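Local coordinates for protein AlyGC (Glaciecola chathamensis, PDB 5GKD) that probably cleaves alginate by beta-elimination, as a calcium-containing polysaccharide lyase of family 6 built on parallel beta-helices, at residues A[345-349]-A[369-373]. Sequence-based numbering, arbitrary orientation.
Sequences LIVND and NLLNQ
L345 lies side by side with L370 on one face of two parallel strands, its CD1 4.1 Å from CD2 of L370; branched, apolar chains suit this buried layer. I346 turns to the other face, where its CG2 meets CD2 of L371 at 4.0 Å. Its backbone ties the strands: I346 N gives a nearly straight bond (172°) to L370 O, while N372 N returns only a weak one to I346 O. At V347 the side chain of N372 comes across, its OD1 3.2 Å from V347 CA; beta-branched and apolar, V347 suits a strand and packs on M390. With CG between its backbone N and carbonyl carbon (chi1 64°), N372 places its amide against residues 347-348 and binds the backbone of N348 twice: N348 N donates to OD1 at 2.9 Å from above the carbonyl plane, and ND2 donates to N348 O at 3.2 Å. Asparagine fits because one short amide both accepts and donates, continuing the pairing where strand 339-347 ends. Replacing N372 by alanine would probably leave N348 N and O without these mates. The strands belong to successive coils near one end of the N-terminal parallel beta-helix: strand 339-347 also bonds to strand 310-317, while L370 and I346 reach strand 383-386.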
loop_
_atom_site.group_PDB
_atom_site.type_symbol
_atom_site.label_atom_id
_atom_site.label_comp_id
_atom_site.label_asym_id
_atom_site.label_seq_id
_atom_site.Cartn_x
_atom_site.Cartn_y
_atom_site.Cartn_z
ATOM N N LEU A 345 0.312 48.998 -14.202
ATOM C CA LEU A 345 -0.608 49.636 -13.276
ATOM C C LEU A 345 -0.824 48.704 -12.099
ATOM O O LEU A 345 -1.267 47.564 -12.274
ATOM C CB LEU A 345 -1.938 49.972 -13.954
ATOM C CG LEU A 345 -3.088 50.417 -13.046
ATOM C CD1 LEU A 345 -2.849 51.781 -12.438
ATOM C CD2 LEU A 345 -4.399 50.431 -13.818
ATOM N N ILE A 346 -0.511 49.199 -10.908
ATOM C CA ILE A 346 -0.619 48.454 -9.665
ATOM C C ILE A 346 -1.534 49.247 -8.750
ATOM O O ILE A 346 -1.197 50.366 -8.349
ATOM C CB ILE A 346 0.753 48.239 -9.002
ATOM C CG1 ILE A 346 1.725 47.537 -9.950
ATOM C CG2 ILE A 346 0.593 47.472 -7.722
ATOM C CD1 ILE A 346 3.141 47.427 -9.409
ATOM N N VAL A 347 -2.686 48.682 -8.431
ATOM C CA VAL A 347 -3.631 49.273 -7.503
ATOM C C VAL A 347 -3.865 48.250 -6.409
ATOM O O VAL A 347 -4.337 47.139 -6.682
ATOM C CB VAL A 347 -4.951 49.663 -8.183
ATOM C CG1 VAL A 347 -5.889 50.288 -7.153
ATOM C CG2 VAL A 347 -4.699 50.607 -9.335
ATOM N N ASN A 348 -3.541 48.619 -5.178
ATOM C CA ASN A 348 -3.612 47.698 -4.052
ATOM C C ASN A 348 -4.196 48.448 -2.871
ATOM O O ASN A 348 -3.709 49.529 -2.532
ATOM C CB ASN A 348 -2.211 47.157 -3.728
ATOM C CG ASN A 348 -2.235 45.972 -2.803
ATOM O OD1 ASN A 348 -3.061 45.890 -1.909
ATOM N ND2 ASN A 348 -1.312 45.050 -3.006
ATOM N N ASP A 349 -5.233 47.897 -2.247
ATOM C CA ASP A 349 -5.835 48.546 -1.091
ATOM C C ASP A 349 -5.299 48.016 0.240
ATOM O O ASP A 349 -5.913 48.255 1.285
ATOM C CB ASP A 349 -7.364 48.427 -1.150
ATOM C CG ASP A 349 -7.858 46.989 -1.144
ATOM O OD1 ASP A 349 -7.224 46.112 -0.532
ATOM O OD2 ASP A 349 -8.913 46.734 -1.756
ATOM N N ASN A 369 5.691 53.310 -14.444
ATOM C CA ASN A 369 4.706 52.478 -13.764
ATOM C C ASN A 369 3.899 53.326 -12.791
ATOM O O ASN A 369 4.449 54.200 -12.123
ATOM C CB ASN A 369 5.372 51.317 -13.028
ATOM C CG ASN A 369 6.154 50.422 -13.961
ATOM O OD1 ASN A 369 5.575 49.678 -14.755
ATOM N ND2 ASN A 369 7.473 50.504 -13.886
ATOM N N LEU A 370 2.591 53.072 -12.721
ATOM C CA LEU A 370 1.671 53.874 -11.926
ATOM C C LEU A 370 1.145 53.063 -10.751
ATOM O O LEU A 370 0.694 51.920 -10.919
ATOM C CB LEU A 370 0.498 54.391 -12.764
ATOM C CG LEU A 370 -0.422 55.375 -12.031
ATOM C CD1 LEU A 370 0.343 56.659 -11.704
ATOM C CD2 LEU A 370 -1.667 55.714 -12.835
ATOM N N LEU A 371 1.189 53.676 -9.578
ATOM C CA LEU A 371 0.762 53.127 -8.304
ATOM C C LEU A 371 -0.313 54.032 -7.727
ATOM O O LEU A 371 -0.239 55.257 -7.874
ATOM C CB LEU A 371 1.928 53.104 -7.318
ATOM C CG LEU A 371 2.522 51.881 -6.653
ATOM C CD1 LEU A 371 3.529 52.348 -5.612
ATOM C CD2 LEU A 371 1.453 51.015 -6.033
ATOM N N ASN A 372 -1.284 53.449 -7.027
ATOM C CA ASN A 372 -2.226 54.280 -6.292
ATOM C C ASN A 372 -1.549 54.871 -5.054
ATOM O O ASN A 372 -0.610 54.297 -4.495
ATOM C CB ASN A 372 -3.495 53.498 -5.925
ATOM C CG ASN A 372 -3.238 52.345 -4.970
ATOM O OD1 ASN A 372 -2.561 51.372 -5.309
ATOM N ND2 ASN A 372 -3.817 52.428 -3.784
ATOM N N GLN A 373 -2.039 56.044 -4.637
ATOM C CA GLN A 373 -1.282 56.886 -3.713
ATOM C C GLN A 373 -1.200 56.294 -2.312
ATOM O O GLN A 373 -0.256 56.598 -1.578
ATOM C CB GLN A 373 -1.909 58.279 -3.650
ATOM C CG GLN A 373 -3.377 58.254 -3.271
ATOM C CD GLN A 373 -4.007 59.635 -3.260
ATOM O OE1 GLN A 373 -3.405 60.618 -3.705
ATOM N NE2 GLN A 373 -5.229 59.711 -2.748
#